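Local coordinates for DnaJ homolog subfamily C member 3 (Mus musculus, PDB 3IEG), which stimulates the ATPase of HSPA8 as a co-chaperone, restrains the kinase GCN2 and, in its TPR part here, binds misfolded proteins in a groove of the first two repeats, at residues 195-198 and 199-202; 265-268 and 269-272; 160-163 and 164-167; 255-258 and 259-262. One frame throughout, in Å; residues are numbered along the deposited sequence.

Contact 1 (195-198 and 199-202); sequences STLY and YQLG
A Schellman motif ends helix 188-201 in TPR 6, and Leu197 and Leu201 meet in the last turn before it. The positive phi of Gly202, 99°, takes the chain out of the helix, and Tyr199 O receives Gly202 N at 2.8 Å. Ahead of it the ordinary ladder runs on: Gln200 N reaches Thr196 O at 3.0 Å in an almost straight bond (172°), whereas Leu201 N bends more in reaching Leu197 O at 2.9 Å. The same carbonyl is flanked by carbon, because Leu201 has its CG beside the backbone N (chi1 -83°), which lays CG back against Leu197 O at 3.3 Å. Nearby the side chains of Leu197 and Gln200 pass at a slant. Gln200 is extended beyond CG and brings its amide OE1 to 4.0 Å from the Leu197 methyl CD2, a loose meeting of polar and apolar groups. Tyr199 touches the preceding turn with its CB, 3.3 Å from Thr196 O, and then sends its ring off the helix. Its OH bonds to Glu264 and Gln230, and the ring meets His227 edge-to-face. The turn is thus shared by several neighbours: Leu197 and Leu201 rest on helix 170-181, Tyr198 on both that helix and helix 204-217, and Tyr199 faces helix 222-246 and the loop before helix 268-284.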
loop_
_atom_site.group_PDB
_atom_site.type_symbol
_atom_site.label_atom_id
_atom_site.label_comp_id
_atom_site.label_asym_id
_atom_site.label_seq_id
_atom_site.Cartn_x
_atom_site.Cartn_y
_atom_site.Cartn_z
ATOM N N SER A 195 -0.844 -6.648 -5.831
ATOM C CA SER A 195 -0.074 -7.045 -7.014
ATOM C C SER A 195 -0.917 -6.880 -8.258
ATOM O O SER A 195 -0.452 -6.397 -9.291
ATOM C CB SER A 195 0.394 -8.492 -6.897
ATOM O OG SER A 195 0.820 -8.985 -8.150
ATOM N N THR A 196 -2.168 -7.296 -8.126
ATOM C CA THR A 196 -3.200 -7.105 -9.135
ATOM C C THR A 196 -3.416 -5.626 -9.455
ATOM O O THR A 196 -3.538 -5.247 -10.611
ATOM C CB THR A 196 -4.499 -7.820 -8.667
ATOM O OG1 THR A 196 -4.502 -9.145 -9.204
ATOM C CG2 THR A 196 -5.782 -7.096 -9.088
ATOM N N LEU A 197 -3.454 -4.790 -8.427
ATOM C CA LEU A 197 -3.782 -3.390 -8.634
ATOM C C LEU A 197 -2.628 -2.684 -9.351
ATOM O O LEU A 197 -2.847 -1.860 -10.253
ATOM C CB LEU A 197 -4.148 -2.707 -7.311
ATOM C CG LEU A 197 -5.471 -3.089 -6.645
ATOM C CD1 LEU A 197 -5.545 -2.507 -5.236
ATOM C CD2 LEU A 197 -6.669 -2.650 -7.471
ATOM N N TYR A 198 -1.406 -3.027 -8.957
ATOM C CA TYR A 198 -0.235 -2.559 -9.668
ATOM C C TYR A 198 -0.302 -2.979 -11.139
ATOM O O TYR A 198 0.000 -2.180 -12.034
ATOM C CB TYR A 198 1.033 -3.120 -9.041
ATOM C CG TYR A 198 1.560 -2.386 -7.835
ATOM C CD1 TYR A 198 2.019 -3.092 -6.728
ATOM C CD2 TYR A 198 1.624 -0.982 -7.798
ATOM C CE1 TYR A 198 2.526 -2.430 -5.617
ATOM C CE2 TYR A 198 2.123 -0.310 -6.675
ATOM C CZ TYR A 198 2.567 -1.048 -5.595
ATOM O OH TYR A 198 3.076 -0.423 -4.486
ATOM N N TYR A 199 -0.698 -4.230 -11.378
ATOM C CA TYR A 199 -0.781 -4.763 -12.731
ATOM C C TYR A 199 -1.692 -3.889 -13.567
ATOM O O TYR A 199 -1.252 -3.342 -14.577
ATOM C CB TYR A 199 -1.258 -6.214 -12.734
ATOM C CG TYR A 199 -1.134 -6.921 -14.072
ATOM C CD1 TYR A 199 0.069 -7.523 -14.459
ATOM C CD2 TYR A 199 -2.218 -7.010 -14.941
ATOM C CE1 TYR A 199 0.188 -8.194 -15.675
ATOM C CE2 TYR A 199 -2.114 -7.672 -16.159
ATOM C CZ TYR A 199 -0.911 -8.264 -16.522
ATOM O OH TYR A 199 -0.806 -8.918 -17.732
ATOM N N GLN A 200 -2.944 -3.738 -13.130
ATOM C CA GLN A 200 -3.913 -2.889 -13.814
ATOM C C GLN A 200 -3.369 -1.479 -13.994
ATOM O O GLN A 200 -3.675 -0.817 -14.980
ATOM C CB GLN A 200 -5.243 -2.844 -13.056
ATOM C CG GLN A 200 -6.220 -3.979 -13.395
ATOM C CD GLN A 200 -7.436 -4.047 -12.439
ATOM O OE1 GLN A 200 -7.344 -3.704 -11.241
ATOM N NE2 GLN A 200 -8.580 -4.495 -12.971
ATOM N N LEU A 201 -2.543 -1.027 -13.053
ATOM C CA LEU A 201 -1.956 0.311 -13.154
ATOM C C LEU A 201 -0.859 0.426 -14.200
ATOM O O LEU A 201 -0.535 1.530 -14.633
ATOM C CB LEU A 201 -1.434 0.793 -11.801
ATOM C CG LEU A 201 -2.503 1.404 -10.899
ATOM C CD1 LEU A 201 -1.970 1.501 -9.477
ATOM C CD2 LEU A 201 -2.988 2.765 -11.424
ATOM N N GLY A 202 -0.284 -0.702 -14.599
ATOM C CA GLY A 202 0.843 -0.675 -15.512
ATOM C C GLY A 202 2.184 -0.818 -14.821
ATOM O O GLY A 202 3.203 -0.928 -15.483
#

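Contact 2 (265-268 and 269-272); sequences PSVA and EYTV
Val267 and Tyr270 lie alongside one another and point the same way, the valine standing at the edge of the ring and close to its plane. Val267 CB is 3.7 Å from Tyr270 CD1, and the valine methyl CG1 continues the contact along the same border to Tyr270 CE1, at 3.8 Å. Beneath the side chains the backbone repeats the pairing: Tyr270 N binds Val267 O at 3.0 Å, approaching from well above the carbonyl plane, 36° out of it. Here TPR 7 gives way to TPR 8, where the chain enters helix 268-284. Val272 N bonds to Ala268 O at 3.0 Å, with an angle of 177° at the hydrogen. Thr271 adds a weak bond to the same carbonyl, its OG1 lying 3.4 Å from Ala268 O; a chi1 of 84° sets the hydroxyl between the threonine N and carbonyl carbon, and this rotation is what brings OG1 to that oxygen. Glu269 carries its carboxylate away from the loop, and OE2 forms a salt bridge with Arg273, one turn further on. Glu264 OE2 accepts from Val267 N just before the helix. The phenol of Tyr270 reaches across to the backbone carbonyl of Tyr199, and the two rings meet with their planes neither parallel nor perpendicular.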
loop_
_atom_site.group_PDB
_atom_site.type_symbol
_atom_site.label_atom_id
_atom_site.label_comp_id
_atom_site.label_asym_id
_atom_site.label_seq_id
_atom_site.Cartn_x
_atom_site.Cartn_y
_atom_site.Cartn_z
ATOM N N PRO A 265 -3.375 -7.732 -23.929
ATOM C CA PRO A 265 -4.177 -6.857 -24.796
ATOM C C PRO A 265 -5.318 -6.137 -24.094
ATOM O O PRO A 265 -5.853 -5.177 -24.644
ATOM C CB PRO A 265 -4.741 -7.814 -25.844
ATOM C CG PRO A 265 -4.635 -9.204 -25.234
ATOM C CD PRO A 265 -3.866 -9.122 -23.947
ATOM N N SER A 266 -5.675 -6.589 -22.893
ATOM C CA SER A 266 -6.826 -6.050 -22.144
ATOM C C SER A 266 -6.531 -4.725 -21.432
ATOM O O SER A 266 -7.296 -3.765 -21.550
ATOM C CB SER A 266 -7.343 -7.081 -21.128
ATOM O OG SER A 266 -7.677 -8.302 -21.771
ATOM N N VAL A 267 -5.428 -4.682 -20.688
ATOM C CA VAL A 267 -5.087 -3.514 -19.878
ATOM C C VAL A 267 -4.526 -2.417 -20.763
ATOM O O VAL A 267 -3.402 -2.525 -21.238
ATOM C CB VAL A 267 -4.079 -3.878 -18.774
ATOM C CG1 VAL A 267 -3.782 -2.672 -17.907
ATOM C CG2 VAL A 267 -4.612 -5.030 -17.927
ATOM N N ALA A 268 -5.316 -1.362 -20.963
ATOM C CA ALA A 268 -4.999 -0.276 -21.909
ATOM C C ALA A 268 -3.591 0.310 -21.769
ATOM O O ALA A 268 -2.932 0.628 -22.761
ATOM C CB ALA A 268 -6.052 0.832 -21.831
ATOM N N GLU A 269 -3.135 0.429 -20.531
ATOM C CA GLU A 269 -1.841 1.012 -20.233
ATOM C C GLU A 269 -0.681 0.305 -20.934
ATOM O O GLU A 269 0.310 0.945 -21.275
ATOM C CB GLU A 269 -1.625 1.029 -18.717
ATOM C CG GLU A 269 -0.336 1.696 -18.238
ATOM C CD GLU A 269 -0.278 3.190 -18.531
ATOM O OE1 GLU A 269 -1.338 3.807 -18.822
ATOM O OE2 GLU A 269 0.844 3.743 -18.456
ATOM N N TYR A 270 -0.794 -1.003 -21.145
ATOM C CA TYR A 270 0.305 -1.737 -21.763
ATOM C C TYR A 270 0.368 -1.541 -23.268
ATOM O O TYR A 270 1.456 -1.544 -23.829
ATOM C CB TYR A 270 0.318 -3.225 -21.381
ATOM C CG TYR A 270 0.585 -3.439 -19.920
ATOM C CD1 TYR A 270 -0.437 -3.820 -19.061
ATOM C CD2 TYR A 270 1.844 -3.208 -19.380
ATOM C CE1 TYR A 270 -0.208 -3.992 -17.691
ATOM C CE2 TYR A 270 2.083 -3.370 -18.013
ATOM C CZ TYR A 270 1.048 -3.765 -17.177
ATOM O OH TYR A 270 1.267 -3.931 -15.830
ATOM N N THR A 271 -0.772 -1.352 -23.930
ATOM C CA THR A 271 -0.708 -1.002 -25.350
ATOM C C THR A 271 -0.233 0.448 -25.519
ATOM O O THR A 271 0.674 0.700 -26.307
ATOM C CB THR A 271 -2.006 -1.310 -26.187
ATOM O OG1 THR A 271 -2.953 -0.242 -26.072
ATOM C CG2 THR A 271 -2.650 -2.634 -25.784
ATOM N N VAL A 272 -0.811 1.377 -24.758
ATOM C CA VAL A 272 -0.449 2.807 -24.853
ATOM C C VAL A 272 1.047 3.039 -24.613
ATOM O O VAL A 272 1.703 3.765 -25.367
ATOM C CB VAL A 272 -1.261 3.701 -23.864
ATOM C CG1 VAL A 272 -0.936 5.158 -24.088
ATOM C CG2 VAL A 272 -2.758 3.480 -24.030
#

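Contact 3 (160-163 and 164-167); sequences RAEC and FIKE
From Arg160 onward the backbone keeps the i to i+4 ladder of an alpha helix, as in Phe164 N bonding to Arg160 O at 3.0 Å, until Glu167 leaves helical angles while its N still bonds to Cys163 O. Along one side of the helix Arg160 and Phe164 run next to each other. The arginine starts with CG anti to its backbone N (chi1 -164°) and then bends at chi2 and chi3, a course that carries its aliphatic part past the ring and leaves CD 3.3 Å from Phe164 CE1. Guanidinium and ring are inclined by 44°, so this is not a parallel stack; the contact is made mainly by CG and CD, while the charged end goes on to salt bridges with Asp144 and Asp176. Two negatively charged partners probably fix how that group is turned. On another side Glu162 and Ile165 lie alongside, the bent glutamate laying its carboxylate against the isoleucine methyl, with Glu162 OE1 3.1 Å from Ile165 CD1. Lys166 offers an opposite charge nearby, but its NZ stays 5.9 Å from Glu162 OE1, too far for direct contact; the other oxygen, OE2, has a long and weak ion pair with Lys193. Helix 154-166 lies in TPR 5 with neighbours on several faces: Ala161, Phe164 and Ile165 rest on helix 170-181, Cys163, Lys166 and Glu167 touch helix 136-149, and Phe131 of helix 104-132 meets Glu162 and Cys163.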
loop_
_atom_site.group_PDB
_atom_site.type_symbol
_atom_site.label_atom_id
_atom_site.label_comp_id
_atom_site.label_asym_id
_atom_site.label_seq_id
_atom_site.Cartn_x
_atom_site.Cartn_y
_atom_site.Cartn_z
ATOM N N ARG A 160 -12.369 -0.506 3.526
ATOM C CA ARG A 160 -12.154 0.826 2.975
ATOM C C ARG A 160 -11.355 0.753 1.673
ATOM O O ARG A 160 -11.602 1.522 0.746
ATOM C CB ARG A 160 -11.435 1.731 3.978
ATOM C CG ARG A 160 -11.518 3.212 3.641
ATOM C CD ARG A 160 -10.199 3.896 3.896
ATOM N NE ARG A 160 -10.204 4.743 5.076
ATOM C CZ ARG A 160 -9.143 4.995 5.836
ATOM N NH1 ARG A 160 -7.967 4.441 5.582
ATOM N NH2 ARG A 160 -9.276 5.791 6.885
ATOM N N ALA A 161 -10.404 -0.174 1.608
ATOM C CA ALA A 161 -9.631 -0.374 0.397
ATOM C C ALA A 161 -10.543 -0.802 -0.760
ATOM O O ALA A 161 -10.443 -0.260 -1.864
ATOM C CB ALA A 161 -8.517 -1.386 0.630
ATOM N N GLU A 162 -11.447 -1.747 -0.492
ATOM C CA GLU A 162 -12.454 -2.149 -1.461
ATOM C C GLU A 162 -13.194 -0.924 -1.965
ATOM O O GLU A 162 -13.473 -0.810 -3.159
ATOM C CB GLU A 162 -13.477 -3.089 -0.834
ATOM C CG GLU A 162 -13.256 -4.576 -1.016
ATOM C CD GLU A 162 -12.744 -4.948 -2.398
ATOM O OE1 GLU A 162 -13.501 -4.880 -3.405
ATOM O OE2 GLU A 162 -11.563 -5.323 -2.462
ATOM N N CYS A 163 -13.524 -0.003 -1.062
ATOM C CA CYS A 163 -14.259 1.187 -1.479
ATOM C C CYS A 163 -13.433 1.960 -2.479
ATOM O O CYS A 163 -13.934 2.412 -3.502
ATOM C CB CYS A 163 -14.596 2.081 -0.290
ATOM S SG CYS A 163 -15.865 1.411 0.734
ATOM N N PHE A 164 -12.149 2.083 -2.177
ATOM C CA PHE A 164 -11.266 2.869 -2.990
ATOM C C PHE A 164 -11.088 2.245 -4.359
ATOM O O PHE A 164 -11.085 2.975 -5.350
ATOM C CB PHE A 164 -9.920 3.092 -2.294
ATOM C CG PHE A 164 -9.947 4.175 -1.248
ATOM C CD1 PHE A 164 -9.301 3.996 -0.025
ATOM C CD2 PHE A 164 -10.618 5.384 -1.483
ATOM C CE1 PHE A 164 -9.329 5.005 0.948
ATOM C CE2 PHE A 164 -10.647 6.385 -0.518
ATOM C CZ PHE A 164 -10.008 6.197 0.699
ATOM N N ILE A 165 -10.954 0.919 -4.438
ATOM C CA ILE A 165 -10.832 0.316 -5.764
ATOM C C ILE A 165 -12.112 0.558 -6.585
ATOM O O ILE A 165 -12.029 0.953 -7.740
ATOM C CB ILE A 165 -10.327 -1.186 -5.821
ATOM C CG1 ILE A 165 -11.401 -2.136 -6.340
ATOM C CG2 ILE A 165 -9.690 -1.675 -4.510
ATOM C CD1 ILE A 165 -12.252 -2.776 -5.226
ATOM N N LYS A 166 -13.277 0.375 -5.968
ATOM C CA LYS A 166 -14.562 0.625 -6.628
ATOM C C LYS A 166 -14.694 2.080 -7.049
ATOM O O LYS A 166 -15.315 2.392 -8.056
ATOM C CB LYS A 166 -15.727 0.283 -5.703
ATOM C CG LYS A 166 -15.922 -1.187 -5.448
ATOM C CD LYS A 166 -16.602 -1.871 -6.619
ATOM C CE LYS A 166 -17.145 -3.203 -6.184
ATOM N NZ LYS A 166 -17.841 -3.885 -7.276
ATOM N N GLU A 167 -14.102 2.972 -6.273
ATOM C CA GLU A 167 -14.223 4.387 -6.543
ATOM C C GLU A 167 -13.192 4.823 -7.565
ATOM O O GLU A 167 -13.031 6.015 -7.819
ATOM C CB GLU A 167 -14.080 5.174 -5.241
ATOM C CG GLU A 167 -14.915 6.442 -5.167
ATOM C CD GLU A 167 -16.401 6.226 -5.442
ATOM O OE1 GLU A 167 -16.953 5.157 -5.113
ATOM O OE2 GLU A 167 -17.031 7.148 -5.990
#

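Contact 4 (255-258 and 259-262); sequences SKYE and SVMK
Hydrogen bonds dominate between Ser259 and Lys256, where one carbonyl oxygen serves several donors. Lys256 O takes the hydroxyl of Ser259, OG at 2.8 Å, and also the regular helical partner Val260 N at 3.1 Å, the latter lying in the carbonyl plane. A weak third bond comes from Ser259 N. The serine can do this because OG is held between its backbone N and carbonyl carbon (chi1 58°), turned toward the preceding turn, and its hydroxyl thereby donates within the helix itself. The remaining bonds are the usual i to i+4 ladder, carried on by Ser259, Met261 and Lys262, with Met261 N at 3.1 Å from Tyr257 O. Apolar contact is sparser. Tyr257 and Val260 stand alongside and point the same way, ring atom CD2 of Tyr257 lying 4.1 Å from Val260 CB. The valine methyl CG2 turns back against the helix, 3.4 Å from Lys256 O, so a methyl lies beside the same oxygen. Met261, present as selenomethionine, keeps CB and CG near the preceding carbonyls before its chain bends at chi3 and leaves. Beyond the helix, the Tyr257 hydroxyl bonds to Glu242. Tetratricopeptide repeats are antiparallel helix pairs stacked in series, and helix 250-263 in TPR 7 has its place in such a stack: Tyr257 and Val260 both touch helix 222-246 before it in the chain and helix 268-284 after it.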
loop_
_atom_site.group_PDB
_atom_site.type_symbol
_atom_site.label_atom_id
_atom_site.label_comp_id
_atom_site.label_asym_id
_atom_site.label_seq_id
_atom_site.Cartn_x
_atom_site.Cartn_y
_atom_site.Cartn_z
ATOM N N SER A 255 9.388 -5.321 -32.653
ATOM C CA SER A 255 9.006 -6.718 -32.554
ATOM C C SER A 255 8.724 -7.135 -31.102
ATOM O O SER A 255 7.687 -7.732 -30.825
ATOM C CB SER A 255 10.120 -7.568 -33.172
ATOM O OG SER A 255 9.995 -8.938 -32.851
ATOM N N LYS A 256 9.636 -6.814 -30.183
ATOM C CA LYS A 256 9.438 -7.130 -28.772
ATOM C C LYS A 256 8.208 -6.474 -28.147
ATOM O O LYS A 256 7.438 -7.156 -27.479
ATOM C CB LYS A 256 10.675 -6.811 -27.941
ATOM C CG LYS A 256 11.544 -8.025 -27.660
ATOM C CD LYS A 256 10.929 -8.989 -26.675
ATOM C CE LYS A 256 11.887 -10.136 -26.441
ATOM N NZ LYS A 256 11.508 -11.344 -27.172
ATOM N N TYR A 257 8.017 -5.171 -28.359
ATOM C CA TYR A 257 6.824 -4.508 -27.840
ATOM C C TYR A 257 5.535 -5.004 -28.508
ATOM O O TYR A 257 4.456 -4.956 -27.915
ATOM C CB TYR A 257 6.951 -2.990 -27.906
ATOM C CG TYR A 257 7.565 -2.411 -26.655
ATOM C CD1 TYR A 257 8.825 -1.802 -26.676
ATOM C CD2 TYR A 257 6.901 -2.496 -25.431
ATOM C CE1 TYR A 257 9.395 -1.280 -25.507
ATOM C CE2 TYR A 257 7.464 -1.981 -24.263
ATOM C CZ TYR A 257 8.703 -1.376 -24.311
ATOM O OH TYR A 257 9.238 -0.880 -23.154
ATOM N N GLU A 258 5.665 -5.510 -29.729
ATOM C CA GLU A 258 4.539 -6.095 -30.430
ATOM C C GLU A 258 4.016 -7.267 -29.610
ATOM O O GLU A 258 2.816 -7.392 -29.392
ATOM C CB GLU A 258 4.948 -6.565 -31.825
ATOM C CG GLU A 258 3.972 -6.202 -32.936
ATOM C CD GLU A 258 4.173 -4.781 -33.470
ATOM O OE1 GLU A 258 4.710 -4.620 -34.595
ATOM O OE2 GLU A 258 3.797 -3.825 -32.757
ATOM N N SER A 259 4.921 -8.113 -29.138
ATOM C CA SER A 259 4.507 -9.264 -28.364
ATOM C C SER A 259 4.082 -8.880 -26.939
ATOM O O SER A 259 3.263 -9.563 -26.334
ATOM C CB SER A 259 5.584 -10.336 -28.366
ATOM O OG SER A 259 6.782 -9.810 -27.848
ATOM N N VAL A 260 4.610 -7.773 -26.420
ATOM C CA VAL A 260 4.139 -7.220 -25.146
ATOM C C VAL A 260 2.634 -6.918 -25.188
ATOM O O VAL A 260 1.917 -7.269 -24.262
ATOM C CB VAL A 260 4.965 -5.981 -24.708
ATOM C CG1 VAL A 260 4.298 -5.242 -23.548
ATOM C CG2 VAL A 260 6.365 -6.400 -24.325
HETATM N N MSE A 261 2.164 -6.299 -26.268
HETATM C CA MSE A 261 0.727 -6.071 -26.464
HETATM C C MSE A 261 -0.063 -7.343 -26.751
HETATM O O MSE A 261 -1.238 -7.432 -26.416
HETATM C CB MSE A 261 0.493 -5.082 -27.585
HETATM C CG MSE A 261 0.880 -3.678 -27.220
HETATM SE SE MSE A 261 1.018 -2.534 -28.790
HETATM C CE MSE A 261 -0.784 -2.780 -29.550
ATOM N N LYS A 262 0.575 -8.315 -27.393
ATOM C CA LYS A 262 -0.043 -9.609 -27.606
ATOM C C LYS A 262 -0.348 -10.225 -26.238
ATOM O O LYS A 262 -1.499 -10.555 -25.944
ATOM C CB LYS A 262 0.886 -10.524 -28.405
ATOM C CG LYS A 262 0.246 -11.181 -29.627
ATOM C CD LYS A 262 0.365 -10.286 -30.872
ATOM C CE LYS A 262 0.153 -11.064 -32.172
ATOM N NZ LYS A 262 -1.269 -11.496 -32.345
#

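Overall arrangement
Followed from the N terminus, the chain meets contact 3 in TPR 5, then contact 1 in TPR 6, contact 4 in TPR 7, and contact 2 at the passage from TPR 7 to TPR 8. Each joins consecutive residues, so none closes a long loop, and the four run in series without nesting or crossing. In space contact 1 is the middle member: Leu197 packs lightly on Ile165 of contact 3, tying helix 188-201 to helix 154-166, while Gln200 meets Val267 and Leu201 meets Glu269 of contact 2. Contact 2 in turn joins helix 268-284 to helix 250-263 of contact 4, with Thr271 against Met261. Contacts 3 and 4, centres about 32 Å apart, are linked through this relay.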